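Local coordinates for DNA mismatch repair protein MutL (Aquifex aeolicus, PDB 6LZI) that binds ADP and magnesium in a Bergerat-fold ATPase domain and serves in DNA mismatch repair, probably by coupling ATP binding and hydrolysis to the repair process, at residues I13-D18 with D157-K162; S96-F101 with D141-L146; T208-A213 with R221-R226; G231-F236 with T259-Y264. One frame throughout, in Å; residues are numbered along the deposited sequence.

Contact 1: residues I13-D18 with D157-K162; sequences IESPVD and DTERRK
Glu159 presses its carboxylate against the start of helix 16-29, where Ser15, Pro16 and Val17 crowd round it. Its chain bends at the second torsion (chi2 -47°), and OE1 comes to lie 3.2 Å from Pro16 CD, the two side chains crossing at about a right angle. The same oxygen accepts the backbone N-H of Val17 at 3.3 Å, met nearly along its C-O axis though the bond itself is bent (143°). At the first turn of a helix, where the backbone N-H groups point toward the N-terminal end, an acidic group is probably well placed; Ser15 holds the N-cap position, and this helix, which later carries Asn26 and Ser27 of the ADP pocket, belongs to the Bergerat ATPase fold. Glu159 OE2 turns its syn lone pair to Lys162 NZ in a salt bridge whose 2.5 Å is shorter than usual, so the exact length is doubtful. With an alanine here the Val17 amide is likely to lose this acceptor, and the Lys162 ammonium its carboxylate mate. Packing is looser where Lys162 faces Ser15 and Val17: NZ makes a weak hydrogen bond of 3.4 Å to Ser15 OG, and CE lies 3.9 Å from Val17 CG1. Val17 CG2, anti to its own backbone N, instead reaches the Lys162 carbonyl O at 3.5 Å. Both Val17 and Lys162 are partly exposed, whereas Pro16 is buried, covered also by Leu142 and Leu153.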
loop_
_atom_site.group_PDB
_atom_site.type_symbol
_atom_site.label_atom_id
_atom_site.label_comp_id
_atom_site.label_asym_id
_atom_site.label_seq_id
_atom_site.Cartn_x
_atom_site.Cartn_y
_atom_site.Cartn_z
ATOM N N ILE A 13 4.092 -0.079 14.716
ATOM C CA ILE A 13 5.164 -0.670 13.917
ATOM C C ILE A 13 5.616 -1.970 14.576
ATOM O O ILE A 13 6.451 -1.957 15.492
ATOM C CB ILE A 13 6.355 0.271 13.745
ATOM C CG1 ILE A 13 5.916 1.622 13.169
ATOM C CG2 ILE A 13 7.340 -0.357 12.714
ATOM C CD1 ILE A 13 5.306 1.572 11.796
ATOM N N GLU A 14 5.170 -3.089 14.018
ATOM C CA GLU A 14 5.541 -4.415 14.507
ATOM C C GLU A 14 6.401 -5.171 13.517
ATOM O O GLU A 14 7.058 -6.136 13.908
ATOM C CB GLU A 14 4.275 -5.226 14.795
ATOM C CG GLU A 14 3.424 -4.426 15.743
ATOM C CD GLU A 14 2.223 -5.191 16.231
ATOM O OE1 GLU A 14 1.400 -5.607 15.400
ATOM O OE2 GLU A 14 2.154 -5.373 17.467
ATOM N N SER A 15 6.357 -4.805 12.247
ATOM C CA SER A 15 7.021 -5.595 11.217
ATOM C C SER A 15 7.178 -4.735 9.981
ATOM O O SER A 15 6.595 -3.649 9.880
ATOM C CB SER A 15 6.258 -6.905 10.896
ATOM O OG SER A 15 5.070 -6.737 10.151
ATOM N N PRO A 16 7.949 -5.192 9.017
ATOM C CA PRO A 16 8.135 -4.406 7.777
ATOM C C PRO A 16 6.848 -4.008 7.077
ATOM O O PRO A 16 6.800 -2.898 6.571
ATOM C CB PRO A 16 8.992 -5.322 6.878
ATOM C CG PRO A 16 9.834 -6.132 7.975
ATOM C CD PRO A 16 8.824 -6.398 9.104
ATOM N N VAL A 17 5.806 -4.846 7.034
ATOM C CA VAL A 17 4.603 -4.430 6.318
ATOM C C VAL A 17 4.017 -3.167 6.936
ATOM O O VAL A 17 3.446 -2.318 6.224
ATOM C CB VAL A 17 3.596 -5.601 6.285
ATOM C CG1 VAL A 17 2.925 -5.778 7.603
ATOM C CG2 VAL A 17 2.531 -5.381 5.129
ATOM N N ASP A 18 4.174 -2.991 8.236
ATOM C CA ASP A 18 3.570 -1.821 8.875
ATOM C C ASP A 18 4.278 -0.559 8.422
ATOM O O ASP A 18 3.672 0.514 8.320
ATOM C CB ASP A 18 3.659 -1.903 10.391
ATOM C CG ASP A 18 2.892 -3.069 10.956
ATOM O OD1 ASP A 18 1.776 -3.372 10.454
ATOM O OD2 ASP A 18 3.422 -3.728 11.889
ATOM N N ASP A 157 10.307 -14.865 3.639
ATOM C CA ASP A 157 9.301 -15.087 2.617
ATOM C C ASP A 157 7.892 -14.772 3.120
ATOM O O ASP A 157 7.038 -14.339 2.339
ATOM C CB ASP A 157 9.372 -16.512 2.058
ATOM C CG ASP A 157 9.024 -16.530 0.587
ATOM O OD1 ASP A 157 9.882 -16.062 -0.190
ATOM O OD2 ASP A 157 7.884 -16.919 0.227
ATOM N N THR A 158 7.631 -14.983 4.415
ATOM C CA THR A 158 6.359 -14.567 4.984
ATOM C C THR A 158 6.231 -13.037 4.994
ATOM O O THR A 158 5.166 -12.486 4.659
ATOM C CB THR A 158 6.221 -15.146 6.399
ATOM O OG1 THR A 158 6.247 -16.579 6.337
ATOM C CG2 THR A 158 4.923 -14.716 7.005
ATOM N N GLU A 159 7.304 -12.333 5.360
ATOM C CA GLU A 159 7.219 -10.876 5.359
ATOM C C GLU A 159 7.033 -10.360 3.967
ATOM O O GLU A 159 6.329 -9.371 3.769
ATOM C CB GLU A 159 8.475 -10.247 5.940
ATOM C CG GLU A 159 8.382 -9.879 7.396
ATOM C CD GLU A 159 7.082 -9.132 7.742
ATOM O OE1 GLU A 159 6.766 -7.987 7.264
ATOM O OE2 GLU A 159 6.398 -9.735 8.552
ATOM N N ARG A 160 7.651 -11.036 2.992
ATOM C CA ARG A 160 7.527 -10.616 1.599
ATOM C C ARG A 160 6.080 -10.674 1.140
ATOM O O ARG A 160 5.547 -9.711 0.558
ATOM C CB ARG A 160 8.357 -11.526 0.712
ATOM C CG ARG A 160 9.885 -11.366 0.806
ATOM C CD ARG A 160 10.624 -12.664 0.338
ATOM N NE ARG A 160 12.070 -12.545 0.551
ATOM C CZ ARG A 160 12.924 -13.559 0.623
ATOM N NH1 ARG A 160 12.501 -14.816 0.485
ATOM N NH2 ARG A 160 14.212 -13.310 0.849
ATOM N N ARG A 161 5.403 -11.781 1.459
ATOM C CA ARG A 161 4.047 -11.949 0.961
ATOM C C ARG A 161 3.107 -10.926 1.590
ATOM O O ARG A 161 2.194 -10.423 0.912
ATOM C CB ARG A 161 3.595 -13.410 1.194
ATOM C CG ARG A 161 4.294 -14.482 0.302
ATOM C CD ARG A 161 3.835 -15.934 0.639
ATOM N NE ARG A 161 2.850 -15.961 1.731
ATOM C CZ ARG A 161 3.101 -16.387 2.968
ATOM N NH1 ARG A 161 4.303 -16.854 3.281
ATOM N NH2 ARG A 161 2.147 -16.359 3.893
ATOM N N LYS A 162 3.362 -10.537 2.846
ATOM C CA LYS A 162 2.493 -9.553 3.485
ATOM C C LYS A 162 2.625 -8.204 2.804
ATOM O O LYS A 162 1.627 -7.540 2.577
ATOM C CB LYS A 162 2.797 -9.422 4.976
ATOM C CG LYS A 162 2.482 -10.662 5.775
ATOM C CD LYS A 162 3.383 -10.761 7.007
ATOM C CE LYS A 162 3.093 -9.694 8.061
ATOM N NZ LYS A 162 3.986 -9.810 9.331
#

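Contact 2: residues S96-F101 with D141-L146; sequences SSVSKF and DLFFNL
Val98 sets its two methyl groups among three apolar side chains: CG1 lies 3.6 Å from Leu142 CD1, while CG2 meets the edge of the Phe143 ring at CD1 (3.8 Å) and also touches Leu146 CD1. Leu142 and Phe143 run alongside the valine, pointing the same way. The backbone reinforces this centre, since Phe143 N donates to Val98 O at 2.7 Å. The 141-146 loop is folded by two successive turns, type II from Asp141 to Phe144 and type I from Phe143 to Leu146, and leads from strand 134-140 of the ATPase sheet into helix 147-151. Farther out, Lys100 bends at its last torsion (chi4 30°) and brings NZ over one face of the Phe144 ring, 3.4 Å from the centroid, a cation-pi contact; Asn145 CB covers the opposite face. Asp141 OD2 lies beside the aliphatic Lys100 CD at 3.4 Å. At the far polar edge Asn145 ND2 makes a weak hydrogen bond of 2.9 Å to Ser97 O.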
loop_
_atom_site.group_PDB
_atom_site.type_symbol
_atom_site.label_atom_id
_atom_site.label_comp_id
_atom_site.label_asym_id
_atom_site.label_seq_id
_atom_site.Cartn_x
_atom_site.Cartn_y
_atom_site.Cartn_z
ATOM N N SER A 96 11.378 5.973 12.550
ATOM C CA SER A 96 12.806 6.328 12.636
ATOM C C SER A 96 13.412 5.942 13.970
ATOM O O SER A 96 14.637 5.777 14.081
ATOM C CB SER A 96 12.948 7.819 12.423
ATOM O OG SER A 96 12.389 8.545 13.545
ATOM N N SER A 97 12.576 5.745 14.977
ATOM C CA SER A 97 13.159 5.441 16.270
ATOM C C SER A 97 13.504 3.962 16.441
ATOM O O SER A 97 13.996 3.547 17.516
ATOM C CB SER A 97 12.198 5.943 17.342
ATOM O OG SER A 97 11.000 5.234 17.350
ATOM N N VAL A 98 13.316 3.165 15.403
ATOM C CA VAL A 98 13.353 1.713 15.485
ATOM C C VAL A 98 14.098 1.233 14.239
ATOM O O VAL A 98 13.991 0.094 13.822
ATOM C CB VAL A 98 11.885 1.267 15.692
ATOM C CG1 VAL A 98 11.051 0.913 14.464
ATOM C CG2 VAL A 98 11.591 0.682 17.016
ATOM N N SER A 99 14.839 2.147 13.604
ATOM C CA SER A 99 15.547 1.847 12.388
ATOM C C SER A 99 16.675 2.841 12.202
ATOM O O SER A 99 16.798 3.843 12.922
ATOM C CB SER A 99 14.661 1.911 11.115
ATOM O OG SER A 99 14.162 3.215 10.886
ATOM N N LYS A 100 17.457 2.531 11.204
ATOM C CA LYS A 100 18.434 3.421 10.561
ATOM C C LYS A 100 17.737 4.036 9.349
ATOM O O LYS A 100 17.534 3.379 8.321
ATOM C CB LYS A 100 19.694 2.657 10.161
ATOM C CG LYS A 100 20.632 2.106 11.319
ATOM C CD LYS A 100 21.504 0.944 10.813
ATOM C CE LYS A 100 22.687 0.571 11.730
ATOM N NZ LYS A 100 22.387 0.843 13.153
ATOM N N PHE A 101 17.381 5.292 9.487
ATOM C CA PHE A 101 16.299 5.912 8.739
ATOM C C PHE A 101 16.864 7.036 7.895
ATOM O O PHE A 101 17.526 7.936 8.424
ATOM C CB PHE A 101 15.254 6.448 9.750
ATOM C CG PHE A 101 14.116 7.207 9.126
ATOM C CD1 PHE A 101 14.209 8.585 8.963
ATOM C CD2 PHE A 101 12.879 6.576 8.866
ATOM C CE1 PHE A 101 13.129 9.288 8.399
ATOM C CE2 PHE A 101 11.825 7.290 8.299
ATOM C CZ PHE A 101 11.934 8.614 8.092
ATOM N N ASP A 141 17.551 -1.979 8.671
ATOM C CA ASP A 141 17.864 -2.722 9.884
ATOM C C ASP A 141 16.786 -2.534 10.946
ATOM O O ASP A 141 17.067 -2.156 12.092
ATOM C CB ASP A 141 19.208 -2.286 10.421
ATOM C CG ASP A 141 20.340 -2.735 9.526
ATOM O OD1 ASP A 141 20.076 -3.505 8.566
ATOM O OD2 ASP A 141 21.488 -2.338 9.802
ATOM N N LEU A 142 15.553 -2.835 10.535
ATOM C CA LEU A 142 14.401 -2.524 11.370
ATOM C C LEU A 142 14.579 -3.299 12.657
ATOM O O LEU A 142 15.005 -4.468 12.628
ATOM C CB LEU A 142 13.117 -2.904 10.635
ATOM C CG LEU A 142 11.756 -2.702 11.328
ATOM C CD1 LEU A 142 11.599 -1.187 11.538
ATOM C CD2 LEU A 142 10.603 -3.310 10.522
ATOM N N PHE A 143 14.289 -2.625 13.795
ATOM C CA PHE A 143 14.454 -3.157 15.185
ATOM C C PHE A 143 15.896 -3.593 15.503
ATOM O O PHE A 143 16.120 -4.476 16.339
ATOM C CB PHE A 143 13.480 -4.320 15.435
ATOM C CG PHE A 143 12.043 -3.983 15.137
ATOM C CD1 PHE A 143 11.442 -2.895 15.813
ATOM C CD2 PHE A 143 11.310 -4.758 14.249
ATOM C CE1 PHE A 143 10.096 -2.587 15.555
ATOM C CE2 PHE A 143 9.948 -4.443 13.990
ATOM C CZ PHE A 143 9.388 -3.319 14.670
ATOM N N PHE A 144 16.913 -2.985 14.863
ATOM C CA PHE A 144 18.297 -3.333 15.249
ATOM C C PHE A 144 18.584 -3.031 16.717
ATOM O O PHE A 144 19.425 -3.709 17.368
ATOM C CB PHE A 144 19.267 -2.561 14.361
ATOM C CG PHE A 144 19.454 -1.157 14.783
ATOM C CD1 PHE A 144 18.579 -0.196 14.334
ATOM C CD2 PHE A 144 20.551 -0.760 15.549
ATOM C CE1 PHE A 144 18.737 1.130 14.689
ATOM C CE2 PHE A 144 20.734 0.563 15.902
ATOM C CZ PHE A 144 19.819 1.533 15.462
ATOM N N ASN A 145 17.921 -1.992 17.258
ATOM C CA ASN A 145 17.948 -1.563 18.640
ATOM C C ASN A 145 17.067 -2.411 19.567
ATOM O O ASN A 145 17.176 -2.232 20.790
ATOM C CB ASN A 145 17.526 -0.060 18.734
ATOM C CG ASN A 145 16.074 0.229 18.181
ATOM O OD1 ASN A 145 15.660 -0.387 17.199
ATOM N ND2 ASN A 145 15.350 1.271 18.766
ATOM N N LEU A 146 16.266 -3.339 19.024
ATOM C CA LEU A 146 15.429 -4.262 19.821
ATOM C C LEU A 146 15.665 -5.692 19.353
ATOM O O LEU A 146 14.850 -6.255 18.617
ATOM C CB LEU A 146 13.936 -3.929 19.688
ATOM C CG LEU A 146 13.669 -2.453 20.027
ATOM C CD1 LEU A 146 12.236 -1.989 19.682
ATOM C CD2 LEU A 146 13.925 -2.407 21.506
#

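Contact 3: residues T208-A213 with R221-R226; sequences TEELYA and RAFVSR
Glu209 and Val224 exchange paired backbone hydrogen bonds, as do Leu211 and Ala222, which joins strands 209-213 and 221-225 as an antiparallel hairpin at 150°, their axes 4.6 Å apart at closest. The polar part of one face belongs to Glu210 and Arg221, from neighbouring non-hydrogen-bonded pairs. Both chains are extended, with CG of Glu210 anti to its backbone N (chi1 175°), and their ends converge. A single carboxylate oxygen, Glu210 OE2, takes both N-H groups along one edge of the guanidinium in a salt bridge: NH2 of Arg221 lies 2.7 Å from it, and NE is modelled closer still, at a distance too short to be taken literally. The acid and guanidinium planes are turned 28° apart. Beside them the Phe223 ring lies alongside the Glu210 chain, its CE2 3.8 Å from Glu210 CG, and Thr208 OG1 approaches the ring edge, 3.6 Å from Phe223 CD2. On the opposite face Leu211 crosses Val224 at about a right angle, CD1 to CG1 at 3.8 Å. Helix 196-204 covers the face of Glu210, Arg221 and Phe223 through Leu196 and Lys197, while Leu298 of helix 292-298 packs on Leu211 and Ala222; strand 209-213 is one of the sheet's edge strands, and strand 260-266 flanks 219-225 on its other side.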
loop_
_atom_site.group_PDB
_atom_site.type_symbol
_atom_site.label_atom_id
_atom_site.label_comp_id
_atom_site.label_asym_id
_atom_site.label_seq_id
_atom_site.Cartn_x
_atom_site.Cartn_y
_atom_site.Cartn_z
ATOM N N THR A 208 -12.784 -10.523 -15.421
ATOM C CA THR A 208 -13.870 -10.404 -14.477
ATOM C C THR A 208 -15.105 -9.872 -15.174
ATOM O O THR A 208 -15.040 -9.272 -16.248
ATOM C CB THR A 208 -13.534 -9.478 -13.284
ATOM O OG1 THR A 208 -13.489 -8.119 -13.716
ATOM C CG2 THR A 208 -12.191 -9.863 -12.526
ATOM N N GLU A 209 -16.226 -10.075 -14.507
ATOM C CA GLU A 209 -17.504 -9.479 -14.866
ATOM C C GLU A 209 -17.806 -8.473 -13.777
ATOM O O GLU A 209 -17.616 -8.772 -12.580
ATOM C CB GLU A 209 -18.641 -10.498 -14.941
ATOM C CG GLU A 209 -19.978 -9.855 -15.305
ATOM C CD GLU A 209 -21.109 -10.876 -15.493
ATOM O OE1 GLU A 209 -22.229 -10.465 -15.893
ATOM O OE2 GLU A 209 -20.873 -12.086 -15.261
ATOM N N GLU A 210 -18.211 -7.279 -14.198
ATOM C CA GLU A 210 -18.539 -6.203 -13.286
ATOM C C GLU A 210 -20.036 -6.242 -12.991
ATOM O O GLU A 210 -20.846 -6.241 -13.911
ATOM C CB GLU A 210 -18.149 -4.871 -13.927
ATOM C CG GLU A 210 -18.544 -3.639 -13.140
ATOM C CD GLU A 210 -17.957 -2.373 -13.722
ATOM O OE1 GLU A 210 -17.354 -2.422 -14.810
ATOM O OE2 GLU A 210 -18.088 -1.328 -13.064
ATOM N N LEU A 211 -20.373 -6.231 -11.711
ATOM C CA LEU A 211 -21.737 -6.251 -11.202
ATOM C C LEU A 211 -21.980 -4.982 -10.390
ATOM O O LEU A 211 -21.061 -4.426 -9.801
ATOM C CB LEU A 211 -21.938 -7.434 -10.310
ATOM C CG LEU A 211 -21.650 -8.810 -10.930
ATOM C CD1 LEU A 211 -21.753 -9.923 -9.844
ATOM C CD2 LEU A 211 -22.553 -9.076 -12.116
ATOM N N TYR A 212 -23.235 -4.534 -10.340
ATOM C CA TYR A 212 -23.530 -3.265 -9.692
ATOM C C TYR A 212 -24.917 -3.338 -9.056
ATOM O O TYR A 212 -25.827 -3.962 -9.614
ATOM C CB TYR A 212 -23.458 -2.133 -10.723
ATOM C CG TYR A 212 -23.803 -0.738 -10.243
ATOM C CD1 TYR A 212 -22.830 0.093 -9.687
ATOM C CD2 TYR A 212 -25.086 -0.230 -10.396
ATOM C CE1 TYR A 212 -23.139 1.375 -9.270
ATOM C CE2 TYR A 212 -25.397 1.048 -9.985
ATOM C CZ TYR A 212 -24.417 1.840 -9.422
ATOM O OH TYR A 212 -24.744 3.112 -9.009
ATOM N N ALA A 213 -25.072 -2.690 -7.896
ATOM C CA ALA A 213 -26.380 -2.594 -7.251
ATOM C C ALA A 213 -26.368 -1.441 -6.259
ATOM O O ALA A 213 -25.402 -1.272 -5.518
ATOM C CB ALA A 213 -26.749 -3.897 -6.535
ATOM N N ARG A 221 -20.306 -2.254 -6.134
ATOM C CA ARG A 221 -19.697 -2.568 -7.412
ATOM C C ARG A 221 -18.757 -3.739 -7.141
ATOM O O ARG A 221 -17.817 -3.606 -6.336
ATOM C CB ARG A 221 -18.934 -1.347 -7.951
ATOM C CG ARG A 221 -18.389 -1.446 -9.369
ATOM C CD ARG A 221 -17.552 -0.211 -9.692
ATOM N NE ARG A 221 -17.222 -0.179 -11.100
ATOM C CZ ARG A 221 -16.462 0.740 -11.685
ATOM N NH1 ARG A 221 -15.922 1.740 -10.978
ATOM N NH2 ARG A 221 -16.243 0.633 -12.988
ATOM N N ALA A 222 -19.005 -4.880 -7.792
ATOM C CA ALA A 222 -18.086 -6.003 -7.669
ATOM C C ALA A 222 -17.505 -6.419 -9.013
ATOM O O ALA A 222 -18.064 -6.135 -10.089
ATOM C CB ALA A 222 -18.751 -7.218 -7.014
ATOM N N PHE A 223 -16.396 -7.145 -8.928
ATOM C CA PHE A 223 -15.784 -7.803 -10.078
ATOM C C PHE A 223 -15.627 -9.251 -9.693
ATOM O O PHE A 223 -14.985 -9.525 -8.672
ATOM C CB PHE A 223 -14.411 -7.181 -10.418
ATOM C CG PHE A 223 -14.512 -5.698 -10.678
ATOM C CD1 PHE A 223 -14.511 -4.791 -9.603
ATOM C CD2 PHE A 223 -14.733 -5.228 -11.961
ATOM C CE1 PHE A 223 -14.683 -3.395 -9.838
ATOM C CE2 PHE A 223 -14.914 -3.893 -12.201
ATOM C CZ PHE A 223 -14.903 -2.959 -11.129
ATOM N N VAL A 224 -16.212 -10.158 -10.489
ATOM C CA VAL A 224 -16.271 -11.573 -10.129
ATOM C C VAL A 224 -15.613 -12.393 -11.228
ATOM O O VAL A 224 -15.772 -12.100 -12.417
ATOM C CB VAL A 224 -17.729 -12.040 -9.889
ATOM C CG1 VAL A 224 -18.324 -11.238 -8.763
ATOM C CG2 VAL A 224 -18.539 -11.874 -11.125
ATOM N N SER A 225 -14.873 -13.435 -10.836
ATOM C CA SER A 225 -14.360 -14.393 -11.813
ATOM C C SER A 225 -14.509 -15.775 -11.220
ATOM O O SER A 225 -14.001 -16.010 -10.113
ATOM C CB SER A 225 -12.896 -14.124 -12.145
ATOM O OG SER A 225 -12.410 -15.059 -13.092
ATOM N N ARG A 226 -15.159 -16.673 -11.950
ATOM C CA ARG A 226 -15.750 -17.815 -11.267
ATOM C C ARG A 226 -14.871 -19.039 -11.138
ATOM O O ARG A 226 -15.114 -19.856 -10.235
ATOM C CB ARG A 226 -17.048 -18.239 -11.943
ATOM C CG ARG A 226 -18.157 -17.361 -11.497
ATOM C CD ARG A 226 -19.497 -17.961 -11.732
ATOM N NE ARG A 226 -20.429 -17.270 -10.870
ATOM C CZ ARG A 226 -20.817 -17.714 -9.680
ATOM N NH1 ARG A 226 -20.341 -18.858 -9.188
ATOM N NH2 ARG A 226 -21.680 -16.999 -8.978
#

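Contact 4: residues G231-F236 with T259-Y264; sequences GKYYVF and TLVVLY
Thr259 O accepts the backbone N-H of Lys232 at 3.1 Å, the first rung of a parallel pair of strands running 5° apart in the mixed sheet of the C-terminal part of the chain, whose family belongs to the S5 clan. They are joined by a beta-alpha-beta crossover through helix 245-254. The same carbonyl also comes near the Tyr233 ring, 3.6 Å from CE2. Leu260 next sends CD1 against Lys232 CB at 3.9 Å, its amide and carbonyl being used by strand 219-225. Val261 uses both its N-H and its carbonyl toward strand 232-237: its N donates to Lys232 O, and its O receives Tyr234 N nearly head-on. With CG2 anti to its carbonyl carbon, Val261 brings that methyl to within 3.9 Å of Tyr233 CD2, the two side chains crossing at a slant. A serine in place of Tyr233 would probably open a gap over Val261 and beside Leu251 and Arg252 of helix 245-254. Val262 turns to the other face, where CG1 touches the edge of the Phe236 ring at CE2. Leu263 repeats the backbone grip, its N to Tyr234 O and its O from Phe236 N at 2.8 Å. Tyr264, whose hydroxyl bonds Leu172 O in helix 156-173, lies side by side with Phe236, planes 18° apart but slid so that the rings barely overlap; Phe236 CD2 sits over the tyrosine face, 3.7 Å from Tyr264 CE2.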
loop_
_atom_site.group_PDB
_atom_site.type_symbol
_atom_site.label_atom_id
_atom_site.label_comp_id
_atom_site.label_asym_id
_atom_site.label_seq_id
_atom_site.Cartn_x
_atom_site.Cartn_y
_atom_site.Cartn_z
ATOM N N GLY A 231 -10.362 -19.516 -4.428
ATOM C CA GLY A 231 -11.357 -18.587 -3.914
ATOM C C GLY A 231 -10.770 -17.407 -3.148
ATOM O O GLY A 231 -9.948 -17.617 -2.270
ATOM N N LYS A 232 -11.168 -16.166 -3.473
ATOM C CA LYS A 232 -10.618 -14.980 -2.822
ATOM C C LYS A 232 -11.696 -13.902 -2.751
ATOM O O LYS A 232 -12.361 -13.640 -3.769
ATOM C CB LYS A 232 -9.405 -14.436 -3.602
ATOM C CG LYS A 232 -8.157 -15.343 -3.620
ATOM C CD LYS A 232 -7.517 -15.460 -2.237
ATOM C CE LYS A 232 -6.323 -16.443 -2.218
ATOM N NZ LYS A 232 -5.086 -15.848 -2.844
ATOM N N TYR A 233 -11.833 -13.254 -1.579
ATOM C CA TYR A 233 -12.983 -12.382 -1.300
ATOM C C TYR A 233 -12.507 -11.099 -0.639
ATOM O O TYR A 233 -12.315 -11.056 0.586
ATOM C CB TYR A 233 -14.007 -13.102 -0.428
ATOM C CG TYR A 233 -14.245 -14.477 -0.940
ATOM C CD1 TYR A 233 -13.445 -15.542 -0.529
ATOM C CD2 TYR A 233 -15.233 -14.715 -1.871
ATOM C CE1 TYR A 233 -13.650 -16.811 -1.033
ATOM C CE2 TYR A 233 -15.459 -15.995 -2.375
ATOM C CZ TYR A 233 -14.669 -17.036 -1.950
ATOM O OH TYR A 233 -14.880 -18.307 -2.453
ATOM N N TYR A 234 -12.325 -10.059 -1.467
ATOM C CA TYR A 234 -11.855 -8.747 -1.061
ATOM C C TYR A 234 -13.026 -7.792 -0.906
ATOM O O TYR A 234 -13.982 -7.813 -1.690
ATOM C CB TYR A 234 -10.868 -8.193 -2.091
ATOM C CG TYR A 234 -9.594 -8.988 -2.190
ATOM C CD1 TYR A 234 -9.556 -10.181 -2.874
ATOM C CD2 TYR A 234 -8.428 -8.549 -1.557
ATOM C CE1 TYR A 234 -8.387 -10.922 -2.932
ATOM C CE2 TYR A 234 -7.250 -9.270 -1.638
ATOM C CZ TYR A 234 -7.252 -10.469 -2.312
ATOM O OH TYR A 234 -6.091 -11.179 -2.387
ATOM N N VAL A 235 -12.955 -6.962 0.121
ATOM C CA VAL A 235 -14.029 -6.040 0.450
ATOM C C VAL A 235 -13.429 -4.684 0.787
ATOM O O VAL A 235 -12.590 -4.570 1.689
ATOM C CB VAL A 235 -14.870 -6.517 1.641
ATOM C CG1 VAL A 235 -15.954 -5.498 1.895
ATOM C CG2 VAL A 235 -15.442 -7.902 1.383
ATOM N N PHE A 236 -13.909 -3.656 0.113
ATOM C CA PHE A 236 -13.477 -2.291 0.372
ATOM C C PHE A 236 -14.736 -1.520 0.695
ATOM O O PHE A 236 -15.641 -1.454 -0.139
ATOM C CB PHE A 236 -12.752 -1.682 -0.839
ATOM C CG PHE A 236 -11.531 -2.457 -1.251
ATOM C CD1 PHE A 236 -10.307 -2.235 -0.624
ATOM C CD2 PHE A 236 -11.615 -3.426 -2.229
ATOM C CE1 PHE A 236 -9.177 -2.966 -0.953
ATOM C CE2 PHE A 236 -10.451 -4.187 -2.592
ATOM C CZ PHE A 236 -9.246 -3.929 -1.970
ATOM N N THR A 259 -14.436 -18.841 -6.333
ATOM C CA THR A 259 -14.692 -17.605 -7.099
ATOM C C THR A 259 -13.831 -16.429 -6.597
ATOM O O THR A 259 -13.612 -16.269 -5.396
ATOM C CB THR A 259 -16.194 -17.201 -7.045
ATOM O OG1 THR A 259 -17.018 -18.284 -7.484
ATOM C CG2 THR A 259 -16.472 -15.957 -7.914
ATOM N N LEU A 260 -13.329 -15.588 -7.506
ATOM C CA LEU A 260 -12.735 -14.322 -7.094
ATOM C C LEU A 260 -13.833 -13.264 -6.999
ATOM O O LEU A 260 -14.612 -13.096 -7.946
ATOM C CB LEU A 260 -11.672 -13.855 -8.097
ATOM C CG LEU A 260 -11.314 -12.393 -7.853
ATOM C CD1 LEU A 260 -10.435 -12.235 -6.595
ATOM C CD2 LEU A 260 -10.686 -11.898 -9.150
ATOM N N VAL A 261 -13.895 -12.553 -5.869
ATOM C CA VAL A 261 -14.908 -11.519 -5.663
ATOM C C VAL A 261 -14.219 -10.290 -5.108
ATOM O O VAL A 261 -13.622 -10.356 -4.031
ATOM C CB VAL A 261 -16.020 -11.956 -4.703
ATOM C CG1 VAL A 261 -17.013 -10.809 -4.537
ATOM C CG2 VAL A 261 -16.746 -13.233 -5.193
ATOM N N VAL A 262 -14.276 -9.165 -5.839
ATOM C CA VAL A 262 -13.726 -7.923 -5.340
ATOM C C VAL A 262 -14.886 -6.979 -5.208
ATOM O O VAL A 262 -15.472 -6.568 -6.211
ATOM C CB VAL A 262 -12.650 -7.322 -6.255
ATOM C CG1 VAL A 262 -12.071 -6.073 -5.588
ATOM C CG2 VAL A 262 -11.588 -8.373 -6.596
ATOM N N LEU A 263 -15.215 -6.620 -3.977
ATOM C CA LEU A 263 -16.401 -5.838 -3.691
ATOM C C LEU A 263 -16.011 -4.451 -3.206
ATOM O O LEU A 263 -15.324 -4.307 -2.189
ATOM C CB LEU A 263 -17.271 -6.533 -2.643
ATOM C CG LEU A 263 -18.470 -5.747 -2.101
ATOM C CD1 LEU A 263 -19.555 -5.578 -3.162
ATOM C CD2 LEU A 263 -19.032 -6.442 -0.874
ATOM N N TYR A 264 -16.471 -3.440 -3.928
ATOM C CA TYR A 264 -16.337 -2.040 -3.532
ATOM C C TYR A 264 -17.684 -1.565 -3.025
ATOM O O TYR A 264 -18.632 -1.426 -3.803
ATOM C CB TYR A 264 -15.882 -1.184 -4.714
ATOM C CG TYR A 264 -14.520 -1.597 -5.216
ATOM C CD1 TYR A 264 -14.375 -2.659 -6.140
ATOM C CD2 TYR A 264 -13.399 -0.945 -4.748
ATOM C CE1 TYR A 264 -13.073 -3.006 -6.574
ATOM C CE2 TYR A 264 -12.102 -1.317 -5.169
ATOM C CZ TYR A 264 -11.989 -2.340 -6.107
ATOM O OH TYR A 264 -10.738 -2.745 -6.525
#

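Starting from the N terminus, contact 1 spans the longest interval, bringing the beginning of helix 16-29 to helix 156-173 across 138 intervening residues. Contact 2 nests inside that loop, drawing the loop after helix 91-96 and the start of strand 100-106 to the turns after strand 134-140. The two touch: Phe143 packs on Ile13 and Glu14, and Leu142 on Ser15 and Pro16. Contacts 3 and 4 follow in series, with no crossing. Contact 3 closes a short hairpin, and contact 4 a parallel crossover; both reach one sheet, where strands 219-225 and 260-266 are neighbours. Helix 156-173 touches both halves, meeting contact 1 near its start and Phe236 and Tyr264 near its end.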